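Long-range contact in beta-1,4-galactanase (Humicola insolens, PDB 1HJQ), which hydrolyses beta-1,4-galactosidic linkages in type I arabinogalactans as a family 53 glycoside hydrolase: residues 59-70 / 116-125. Sequence-based numbering, arbitrary orientation.
Sequences LDYNIQLARRAK and SMNRFADAGI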
loop_
_atom_site.group_PDB
_atom_site.type_symbol
_atom_site.label_atom_id
_atom_site.label_comp_id
_atom_site.label_asym_id
_atom_site.label_seq_id
_atom_site.Cartn_x
_atom_site.Cartn_y
_atom_site.Cartn_z
ATOM N N LEU A 59 -10.038 -6.404 11.504
ATOM C CA LEU A 59 -9.365 -7.694 11.537
ATOM C C LEU A 59 -10.153 -8.853 10.927
ATOM O O LEU A 59 -9.680 -9.499 9.994
ATOM C CB LEU A 59 -8.971 -8.030 12.972
ATOM C CG LEU A 59 -7.798 -9.004 13.069
ATOM C CD1 LEU A 59 -6.607 -8.449 12.272
ATOM C CD2 LEU A 59 -7.431 -9.207 14.541
ATOM N N ASP A 60 -11.346 -9.121 11.445
ATOM C CA ASP A 60 -12.161 -10.214 10.929
ATOM C C ASP A 60 -12.316 -10.094 9.419
ATOM O O ASP A 60 -12.147 -11.070 8.685
ATOM C CB ASP A 60 -13.548 -10.209 11.581
ATOM C CG ASP A 60 -13.484 -10.301 13.095
ATOM O OD1 ASP A 60 -12.733 -11.157 13.617
ATOM O OD2 ASP A 60 -14.194 -9.518 13.765
ATOM N N TYR A 61 -12.643 -8.887 8.968
ATOM C CA TYR A 61 -12.823 -8.599 7.553
ATOM C C TYR A 61 -11.577 -8.965 6.758
ATOM O O TYR A 61 -11.669 -9.569 5.689
ATOM C CB TYR A 61 -13.138 -7.104 7.359
ATOM C CG TYR A 61 -13.295 -6.668 5.913
ATOM C CD1 TYR A 61 -12.187 -6.531 5.074
ATOM C CD2 TYR A 61 -14.555 -6.423 5.376
ATOM C CE1 TYR A 61 -12.333 -6.168 3.737
ATOM C CE2 TYR A 61 -14.713 -6.060 4.041
ATOM C CZ TYR A 61 -13.600 -5.935 3.226
ATOM O OH TYR A 61 -13.762 -5.594 1.898
ATOM N N ASN A 62 -10.410 -8.605 7.276
ATOM C CA ASN A 62 -9.171 -8.895 6.571
ATOM C C ASN A 62 -8.778 -10.357 6.614
ATOM O O ASN A 62 -8.034 -10.824 5.752
ATOM C CB ASN A 62 -8.039 -8.021 7.111
ATOM C CG ASN A 62 -8.086 -6.614 6.555
ATOM O OD1 ASN A 62 -7.756 -6.385 5.389
ATOM N ND2 ASN A 62 -8.518 -5.664 7.377
ATOM N N ILE A 63 -9.273 -11.085 7.607
ATOM C CA ILE A 63 -8.961 -12.501 7.699
ATOM C C ILE A 63 -9.728 -13.285 6.644
ATOM O O ILE A 63 -9.210 -14.245 6.081
ATOM C CB ILE A 63 -9.279 -13.054 9.090
ATOM C CG1 ILE A 63 -8.208 -12.567 10.063
ATOM C CG2 ILE A 63 -9.357 -14.578 9.051
ATOM C CD1 ILE A 63 -8.276 -13.198 11.418
ATOM N N GLN A 64 -10.961 -12.872 6.368
ATOM C CA GLN A 64 -11.762 -13.549 5.352
ATOM C C GLN A 64 -11.080 -13.329 4.003
ATOM O O GLN A 64 -11.001 -14.243 3.179
ATOM C CB GLN A 64 -13.184 -12.985 5.320
ATOM C CG GLN A 64 -14.257 -14.053 5.126
ATOM C CD GLN A 64 -15.665 -13.480 5.144
ATOM O OE1 GLN A 64 -16.048 -12.764 6.079
ATOM N NE2 GLN A 64 -16.448 -13.793 4.111
ATOM N N LEU A 65 -10.570 -12.117 3.792
ATOM C CA LEU A 65 -9.880 -11.781 2.551
ATOM C C LEU A 65 -8.593 -12.571 2.385
ATOM O O LEU A 65 -8.343 -13.162 1.336
ATOM C CB LEU A 65 -9.550 -10.291 2.506
ATOM C CG LEU A 65 -10.691 -9.377 2.074
ATOM C CD1 LEU A 65 -10.194 -7.943 1.932
ATOM C CD2 LEU A 65 -11.227 -9.881 0.756
ATOM N N ALA A 66 -7.775 -12.564 3.427
ATOM C CA ALA A 66 -6.507 -13.281 3.401
ATOM C C ALA A 66 -6.733 -14.739 3.019
ATOM O O ALA A 66 -6.149 -15.242 2.060
ATOM C CB ALA A 66 -5.836 -13.191 4.761
ATOM N N ARG A 67 -7.594 -15.411 3.771
ATOM C CA ARG A 67 -7.885 -16.804 3.517
ATOM C C ARG A 67 -8.224 -16.987 2.040
ATOM O O ARG A 67 -7.715 -17.897 1.386
ATOM C CB ARG A 67 -9.034 -17.254 4.415
ATOM C CG ARG A 67 -9.193 -18.750 4.537
ATOM C CD ARG A 67 -10.207 -19.076 5.614
ATOM N NE ARG A 67 -9.688 -18.828 6.958
ATOM C CZ ARG A 67 -10.444 -18.473 7.994
ATOM N NH1 ARG A 67 -11.753 -18.318 7.835
ATOM N NH2 ARG A 67 -9.900 -18.283 9.188
ATOM N N ARG A 68 -9.064 -16.111 1.505
ATOM C CA ARG A 68 -9.434 -16.195 0.094
ATOM C C ARG A 68 -8.224 -15.960 -0.805
ATOM O O ARG A 68 -7.992 -16.703 -1.750
ATOM C CB ARG A 68 -10.527 -15.171 -0.239
ATOM C CG ARG A 68 -11.925 -15.586 0.207
ATOM C CD ARG A 68 -12.960 -14.497 -0.062
ATOM N NE ARG A 68 -12.994 -14.102 -1.468
ATOM C CZ ARG A 68 -13.866 -13.237 -1.978
ATOM N NH1 ARG A 68 -14.778 -12.678 -1.192
ATOM N NH2 ARG A 68 -13.823 -12.933 -3.273
ATOM N N ALA A 69 -7.458 -14.917 -0.509
ATOM C CA ALA A 69 -6.275 -14.585 -1.294
ATOM C C ALA A 69 -5.306 -15.764 -1.353
ATOM O O ALA A 69 -4.708 -16.042 -2.395
ATOM C CB ALA A 69 -5.587 -13.374 -0.693
ATOM N N LYS A 70 -5.158 -16.447 -0.222
ATOM C CA LYS A 70 -4.278 -17.598 -0.109
ATOM C C LYS A 70 -4.782 -18.763 -0.979
ATOM O O LYS A 70 -3.996 -19.432 -1.653
ATOM C CB LYS A 70 -4.205 -18.026 1.360
ATOM C CG LYS A 70 -3.339 -19.247 1.646
ATOM C CD LYS A 70 -3.557 -19.728 3.081
ATOM C CE LYS A 70 -2.696 -20.942 3.418
ATOM N NZ LYS A 70 -2.982 -21.443 4.799
ATOM N N SER A 116 -3.001 -8.544 16.477
ATOM C CA SER A 116 -3.440 -8.595 15.091
ATOM C C SER A 116 -2.638 -9.613 14.279
ATOM O O SER A 116 -3.208 -10.442 13.567
ATOM C CB SER A 116 -3.319 -7.220 14.438
ATOM O OG SER A 116 -4.243 -6.299 14.982
ATOM N N MET A 117 -1.315 -9.547 14.371
ATOM C CA MET A 117 -0.483 -10.483 13.632
ATOM C C MET A 117 -0.744 -11.911 14.099
ATOM O O MET A 117 -0.829 -12.836 13.288
ATOM C CB MET A 117 0.987 -10.119 13.800
ATOM C CG MET A 117 1.376 -8.811 13.116
ATOM S SD MET A 117 1.445 -8.912 11.303
ATOM C CE MET A 117 -0.276 -8.612 10.874
ATOM N N ASN A 118 -0.888 -12.091 15.407
ATOM C CA ASN A 118 -1.152 -13.419 15.946
ATOM C C ASN A 118 -2.500 -13.921 15.452
ATOM O O ASN A 118 -2.755 -15.123 15.398
ATOM C CB ASN A 118 -1.125 -13.404 17.476
ATOM C CG ASN A 118 0.279 -13.487 18.030
ATOM O OD1 ASN A 118 1.107 -14.243 17.527
ATOM N ND2 ASN A 118 0.554 -12.722 19.082
ATOM N N ARG A 119 -3.363 -12.989 15.080
ATOM C CA ARG A 119 -4.679 -13.346 14.583
ATOM C C ARG A 119 -4.517 -14.124 13.275
ATOM O O ARG A 119 -5.208 -15.117 13.038
ATOM C CB ARG A 119 -5.497 -12.083 14.360
ATOM C CG ARG A 119 -6.960 -12.338 14.167
ATOM C CD ARG A 119 -7.612 -12.880 15.422
ATOM N NE ARG A 119 -8.995 -13.245 15.138
ATOM C CZ ARG A 119 -9.976 -12.374 14.916
ATOM N NH1 ARG A 119 -9.740 -11.069 14.956
ATOM N NH2 ARG A 119 -11.194 -12.814 14.624
ATOM N N PHE A 120 -3.592 -13.673 12.432
ATOM C CA PHE A 120 -3.328 -14.352 11.169
ATOM C C PHE A 120 -2.572 -15.655 11.423
ATOM O O PHE A 120 -2.875 -16.686 10.823
ATOM C CB PHE A 120 -2.509 -13.460 10.231
ATOM C CG PHE A 120 -3.294 -12.344 9.621
ATOM C CD1 PHE A 120 -3.312 -11.083 10.205
ATOM C CD2 PHE A 120 -4.045 -12.561 8.473
ATOM C CE1 PHE A 120 -4.069 -10.053 9.657
ATOM C CE2 PHE A 120 -4.806 -11.538 7.916
ATOM C CZ PHE A 120 -4.818 -10.284 8.508
ATOM N N ALA A 121 -1.590 -15.600 12.316
ATOM C CA ALA A 121 -0.793 -16.771 12.657
ATOM C C ALA A 121 -1.688 -17.906 13.141
ATOM O O ALA A 121 -1.600 -19.033 12.651
ATOM C CB ALA A 121 0.212 -16.413 13.734
ATOM N N ASP A 122 -2.548 -17.601 14.108
ATOM C CA ASP A 122 -3.454 -18.597 14.660
ATOM C C ASP A 122 -4.437 -19.100 13.609
ATOM O O ASP A 122 -4.912 -20.234 13.684
ATOM C CB ASP A 122 -4.233 -18.015 15.845
ATOM C CG ASP A 122 -3.327 -17.595 16.990
ATOM O OD1 ASP A 122 -2.160 -18.058 17.042
ATOM O OD2 ASP A 122 -3.792 -16.810 17.845
ATOM N N ALA A 123 -4.743 -18.248 12.634
ATOM C CA ALA A 123 -5.670 -18.606 11.574
ATOM C C ALA A 123 -4.971 -19.428 10.504
ATOM O O ALA A 123 -5.617 -19.963 9.610
ATOM C CB ALA A 123 -6.256 -17.363 10.967
ATOM N N GLY A 124 -3.649 -19.528 10.600
ATOM C CA GLY A 124 -2.889 -20.291 9.627
ATOM C C GLY A 124 -2.642 -19.529 8.336
ATOM O O GLY A 124 -2.347 -20.123 7.296
ATOM N N ILE A 125 -2.778 -18.207 8.409
ATOM C CA ILE A 125 -2.571 -17.325 7.266
ATOM C C ILE A 125 -1.147 -16.780 7.332
ATOM O O ILE A 125 -0.706 -16.328 8.382
ATOM C CB ILE A 125 -3.528 -16.105 7.312
ATOM C CG1 ILE A 125 -4.993 -16.564 7.374
ATOM C CG2 ILE A 125 -3.263 -15.198 6.116
ATOM C CD1 ILE A 125 -5.503 -17.206 6.115
#
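L59, I63 and A66 pack against F120 where two neighbouring outer helices of the barrel lie side by side: the axes of 59-70 and 116-123 approach to 10.7 Å and run in the same general sense, 38° apart. F120 is a knob in a hole formed by L59, N62, I63 and A66. With its CG anti to the carbonyl carbon, the ring reaches across so that I63 CG1 lies over one face, offset toward the rim, while A66 CB meets the edge, 3.7 Å from F120 CE2. L59 CD1 approaches F120 CE1 obliquely. A66 CB also touches I125 CG2, and I125 CD1 lies against the backbone of R67, 3.5 Å from R67 CA. In the eight-stranded TIM barrel of clan GH-A these helices follow strands 43-48 and 75-80, and the inner side of the interface closes on the latter: A66 and I125 touch L76, and F120 touches I78. Toward the outer surface, R119 bends at chi2 (67°), bringing its guanidinium to D60. Both terminal nitrogens of R119 address D60 OD1: NH2 at a modelled 2.5 Å, a shortness that is doubtful at this resolution, and NH1 in a weak bond at 3.3 Å. The carboxylate and guanidinium planes, 81° apart, are far from the coplanar pairing of two oxygens with two nitrogens. L59 CD2 lies at the guanidinium edge, near its plane. Replacing R119 by an alanine is likely to leave D60 without this charge partner and to uncover the L59 side chain. At the other end, G124, with positive phi, follows the last helical turn in a Schellman motif; the extended K70 chain brings NZ to G124 O at 2.9 Å, with the donor tilted out of the carbonyl plane.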